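Local coordinates for type II secretion ATPase XpsE (Xanthomonas campestris, PDB 2D28), which is a GspE-family ATPase of the bacterial type II secretion machinery, represented here by its N-terminal domain, at residues A[52-57]-A[135-140]; A[70-75]-A[141-146]. The protein carries 1 engineered substitution. All blocks are in the same frame, centred on the assembly; numbering follows the deposited sequence.

Contact 1 (A[52-57]-A[135-140])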
# COMPACT_ATOMS: atom_id res chain seq x y z
N ARG A 52 4.61 2.43 9.83
CA ARG A 52 4.20 3.81 9.84
C ARG A 52 5.00 4.73 8.91
O ARG A 52 4.42 5.51 8.14
CB ARG A 52 4.14 4.38 11.26
CG ARG A 52 3.66 5.82 11.26
CD ARG A 52 3.23 6.35 12.65
NE ARG A 52 2.07 5.61 13.04
CZ ARG A 52 0.83 5.88 12.61
NH1 ARG A 52 -0.15 5.11 12.99
NH2 ARG A 52 0.56 6.88 11.80
N ASP A 53 6.33 4.62 8.95
CA ASP A 53 7.19 5.46 8.15
C ASP A 53 7.13 5.05 6.67
O ASP A 53 7.26 5.91 5.81
CB ASP A 53 8.64 5.34 8.57
CG ASP A 53 8.96 6.13 9.87
OD1 ASP A 53 8.26 7.09 10.19
OD2 ASP A 53 9.91 5.80 10.59
N HIS A 54 6.92 3.76 6.41
CA HIS A 54 6.64 3.30 5.05
C HIS A 54 5.40 4.00 4.49
O HIS A 54 5.47 4.72 3.45
CB HIS A 54 6.53 1.78 4.95
CG HIS A 54 6.14 1.32 3.58
ND1 HIS A 54 5.99 2.19 2.53
CD2 HIS A 54 5.86 0.11 3.07
CE1 HIS A 54 5.63 1.53 1.44
NE2 HIS A 54 5.50 0.27 1.75
N ALA A 55 4.28 3.85 5.18
CA ALA A 55 3.00 4.50 4.80
C ALA A 55 3.16 6.01 4.64
O ALA A 55 2.74 6.64 3.61
CB ALA A 55 1.89 4.20 5.84
N GLU A 56 3.73 6.64 5.67
CA GLU A 56 3.95 8.07 5.63
C GLU A 56 4.64 8.62 4.41
O GLU A 56 4.19 9.63 3.76
CB GLU A 56 4.79 8.50 6.84
CG GLU A 56 4.92 10.02 6.96
CD GLU A 56 3.83 10.65 7.82
OE1 GLU A 56 2.84 9.92 8.16
OE2 GLU A 56 3.99 11.86 8.17
N THR A 57 5.75 7.96 4.09
CA THR A 57 6.58 8.37 3.01
C THR A 57 5.93 8.12 1.65
O THR A 57 6.06 8.94 0.76
CB THR A 57 7.94 7.69 3.15
OG1 THR A 57 8.41 7.98 4.47
CG2 THR A 57 8.95 8.38 2.19
N GLY A 135 -2.58 3.08 3.71
CA GLY A 135 -2.76 2.54 5.05
C GLY A 135 -1.57 1.69 5.47
O GLY A 135 -0.76 1.19 4.67
N LEU A 136 -1.39 1.61 6.79
CA LEU A 136 -0.34 0.83 7.38
C LEU A 136 -0.72 -0.68 7.06
O LEU A 136 -1.91 -1.10 7.06
CB LEU A 136 -0.22 1.06 8.90
CG LEU A 136 0.67 2.22 9.41
CD1 LEU A 136 0.06 3.58 9.07
CD2 LEU A 136 0.78 2.04 10.95
N ARG A 137 0.30 -1.37 6.62
CA ARG A 137 0.20 -2.72 6.13
C ARG A 137 -0.64 -3.60 7.06
O ARG A 137 -1.54 -4.32 6.61
CB ARG A 137 1.59 -3.31 5.95
CG ARG A 137 1.61 -4.68 5.14
CD ARG A 137 3.04 -5.24 4.92
NE ARG A 137 3.82 -4.15 4.34
CZ ARG A 137 3.77 -3.79 3.07
NH1 ARG A 137 4.39 -2.69 2.73
NH2 ARG A 137 3.14 -4.54 2.15
N SER A 138 -0.33 -3.60 8.35
CA SER A 138 -0.97 -4.54 9.25
C SER A 138 -2.37 -4.12 9.52
O SER A 138 -3.24 -4.96 9.90
CB SER A 138 -0.19 -4.58 10.59
OG SER A 138 1.07 -5.19 10.27
N GLU A 139 -2.64 -2.81 9.45
CA GLU A 139 -4.01 -2.33 9.62
C GLU A 139 -4.92 -2.80 8.48
O GLU A 139 -6.09 -3.13 8.70
CB GLU A 139 -4.05 -0.81 9.74
CG GLU A 139 -3.36 -0.34 11.01
CD GLU A 139 -3.35 1.17 11.20
OE1 GLU A 139 -4.12 1.87 10.55
OE2 GLU A 139 -2.56 1.60 12.04
N ILE A 140 -4.41 -2.74 7.26
CA ILE A 140 -5.10 -3.29 6.09
C ILE A 140 -5.31 -4.80 6.26
O ILE A 140 -6.41 -5.31 6.03
CB ILE A 140 -4.29 -2.99 4.80
CG1 ILE A 140 -4.25 -1.49 4.56
CG2 ILE A 140 -4.89 -3.73 3.60
CD1 ILE A 140 -3.43 -1.06 3.41
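Leu136 and Ala55 meet where helix 51-62 packs against the start of helix 137-147, the helix that follows strand 130-134 of the small α/β fold; Leu136 is its N-cap residue. The apolar part of the contact divides between the two methyls of this leucine. CD1 touches Ala55 CB at 3.8 Å, and the short alanine lets the chains come close, their CA atoms 5.6 Å apart. CD2 reaches Arg52 NH1 at 3.8 Å, so that the leucine lies over one face of the guanidinium. With CG anti to the backbone N (chi1 -178°), Arg52 runs out toward solvent, where its long chain can cover the leucine and still leave its charge near Glu139, too far away for a salt bridge.

The polar part centres on Asp112, outside both segments, whose OD1 accepts a hydrogen bond from His54 NE2 and forms a salt bridge with Arg137 NH1; its negative charge probably helps the two nitrogen-bearing groups lie side by side. The imidazole and guanidinium planes are 23° apart and meet edge to edge, with Arg137 NH1 3.2 Å from His54 CD2.

Contact 2 (A[70-75]-A[141-146]); sequences RQLGDT and DDLIER
Arg146 reaches from helix 137-147 to the loop Leu72-Gly73-Asp74, and its length suits it to bridge the gap between them. Its CB points at the loop, and CG, anti to the backbone N (chi1 171°), continues that way and passes 3.9 Å from Asp74 O. The chain then bends at chi3, which turns the guanidinium back along the loop. NE lies 3.9 Å from Asp74 OD1, a long salt bridge: the oxygen sits well out of the guanidinium plane, which leaves attraction between the charges without a directed hydrogen bond. The carboxylate and guanidinium planes are 87° apart. NE is buried by the contact without a hydrogen-bond partner. Beyond CZ, NH2 donates to Gly73 O (3.1 Å, N-H...O angle 154°), approaching from above the carbonyl plane. That oxygen also accepts from Trp147 NE1, so two neighbouring residues of the helix grip one carbonyl of the loop.

Leu143, one helical turn before Arg146, places CD1 over one face of the guanidinium, while the same methyl meets Leu72 CB at 3.9 Å. The two leucines cross at about a right angle, their CD2 atoms in tight contact. Being branched and apolar, both also reach inward to Val99 and Trp109 on the strands. The arrangement is that of an α/β layer: a helix lies on a sheet, a leucine from a loop fills in beside it, and an arginine at the solvent-facing margin fastens that loop through its backbone.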
# COMPACT_ATOMS: atom_id res chain seq x y z
N ARG A 70 -9.25 3.65 12.66
CA ARG A 70 -10.38 4.33 13.32
C ARG A 70 -11.42 4.63 12.31
O ARG A 70 -12.59 4.77 12.66
CB ARG A 70 -9.97 5.69 13.94
CG ARG A 70 -8.86 5.65 14.93
CD ARG A 70 -8.36 6.99 15.37
NE ARG A 70 -7.84 7.72 14.21
CZ ARG A 70 -7.69 9.04 14.15
NH1 ARG A 70 -7.86 9.81 15.24
NH2 ARG A 70 -7.29 9.62 13.02
N GLN A 71 -11.02 4.85 11.05
CA GLN A 71 -11.98 5.31 10.03
C GLN A 71 -12.86 4.22 9.37
O GLN A 71 -13.80 4.53 8.61
CB GLN A 71 -11.33 6.18 8.99
CG GLN A 71 -10.48 7.37 9.48
CD GLN A 71 -9.66 7.96 8.32
OE1 GLN A 71 -8.45 7.77 8.26
NE2 GLN A 71 -10.34 8.69 7.43
N LEU A 72 -12.59 2.96 9.69
CA LEU A 72 -13.30 1.83 9.10
C LEU A 72 -14.19 1.11 10.14
O LEU A 72 -13.72 0.75 11.22
CB LEU A 72 -12.22 0.90 8.59
CG LEU A 72 -11.54 1.54 7.37
CD1 LEU A 72 -10.03 1.79 7.49
CD2 LEU A 72 -11.88 0.68 6.25
N GLY A 73 -15.47 0.90 9.82
CA GLY A 73 -16.40 0.14 10.66
C GLY A 73 -16.15 -1.36 10.70
O GLY A 73 -15.22 -1.85 10.08
N ASP A 74 -17.00 -2.10 11.42
CA ASP A 74 -16.83 -3.54 11.70
C ASP A 74 -17.17 -4.51 10.57
O ASP A 74 -16.70 -5.65 10.57
CB ASP A 74 -17.72 -3.94 12.87
CG ASP A 74 -17.12 -3.61 14.18
OD1 ASP A 74 -15.89 -3.84 14.39
OD2 ASP A 74 -17.83 -3.10 15.07
N THR A 75 -18.02 -4.08 9.66
CA THR A 75 -18.37 -4.86 8.49
C THR A 75 -18.33 -3.97 7.27
O THR A 75 -18.42 -2.75 7.41
CB THR A 75 -19.78 -5.39 8.65
OG1 THR A 75 -20.70 -4.27 8.73
CG2 THR A 75 -19.92 -6.17 9.98
N ASP A 141 -4.25 -5.52 6.65
CA ASP A 141 -4.39 -6.98 6.85
C ASP A 141 -5.48 -7.33 7.86
O ASP A 141 -6.28 -8.21 7.61
CB ASP A 141 -3.09 -7.55 7.32
CG ASP A 141 -2.05 -7.49 6.26
OD1 ASP A 141 -2.35 -7.28 5.05
OD2 ASP A 141 -0.89 -7.62 6.57
N ASP A 142 -5.51 -6.56 8.95
CA ASP A 142 -6.47 -6.76 10.03
C ASP A 142 -7.88 -6.54 9.53
O ASP A 142 -8.78 -7.34 9.76
CB ASP A 142 -6.17 -5.77 11.16
CG ASP A 142 -5.01 -6.19 12.04
OD1 ASP A 142 -4.40 -7.26 11.89
OD2 ASP A 142 -4.60 -5.44 12.91
N LEU A 143 -8.10 -5.47 8.76
CA LEU A 143 -9.41 -5.18 8.21
C LEU A 143 -9.83 -6.28 7.23
O LEU A 143 -11.03 -6.71 7.22
CB LEU A 143 -9.46 -3.84 7.45
CG LEU A 143 -10.84 -3.50 6.91
CD1 LEU A 143 -11.66 -2.95 8.03
CD2 LEU A 143 -10.75 -2.52 5.79
N ILE A 144 -8.91 -6.72 6.37
CA ILE A 144 -9.26 -7.77 5.40
C ILE A 144 -9.83 -8.97 6.19
O ILE A 144 -10.89 -9.45 5.81
CB ILE A 144 -8.09 -8.22 4.55
CG1 ILE A 144 -7.66 -7.10 3.57
CG2 ILE A 144 -8.47 -9.54 3.76
CD1 ILE A 144 -6.23 -7.25 3.06
N GLU A 145 -9.16 -9.40 7.24
CA GLU A 145 -9.57 -10.57 8.01
C GLU A 145 -10.88 -10.37 8.78
O GLU A 145 -11.73 -11.29 8.86
CB GLU A 145 -8.51 -10.99 9.02
CG GLU A 145 -8.76 -12.35 9.70
CD GLU A 145 -9.09 -13.42 8.68
OE1 GLU A 145 -8.23 -13.72 7.82
OE2 GLU A 145 -10.25 -13.93 8.67
N ARG A 146 -11.00 -9.20 9.40
CA ARG A 146 -12.18 -8.82 10.14
C ARG A 146 -13.39 -8.77 9.24
O ARG A 146 -14.46 -9.31 9.55
CB ARG A 146 -11.92 -7.47 10.79
CG ARG A 146 -13.11 -6.83 11.41
CD ARG A 146 -12.68 -5.81 12.42
NE ARG A 146 -12.89 -4.47 11.93
CZ ARG A 146 -11.96 -3.56 11.66
NH1 ARG A 146 -10.64 -3.79 11.78
NH2 ARG A 146 -12.40 -2.35 11.26

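From the N terminus the chain passes first through 52-57 in helix 51-62, then through the loop 70-75. It goes on through helix 88-94, the hairpin of strands 96-102 and 105-110, and helix 116-126, which leads to strand 130-134, parallel to 105-110, before reaching 135-140 and 141-146. Contact 1 thus closes a loop of 77 residues and contact 2 one of 65. The two cross, since 70-75 lies within the loop of contact 1 while its partner 141-146 lies beyond it. Both use helix 137-147: contact 1 joins its N-terminal end and the two residues before it to helix 51-62, and contact 2 joins its later part to the loop after that helix, with centres 14 Å apart.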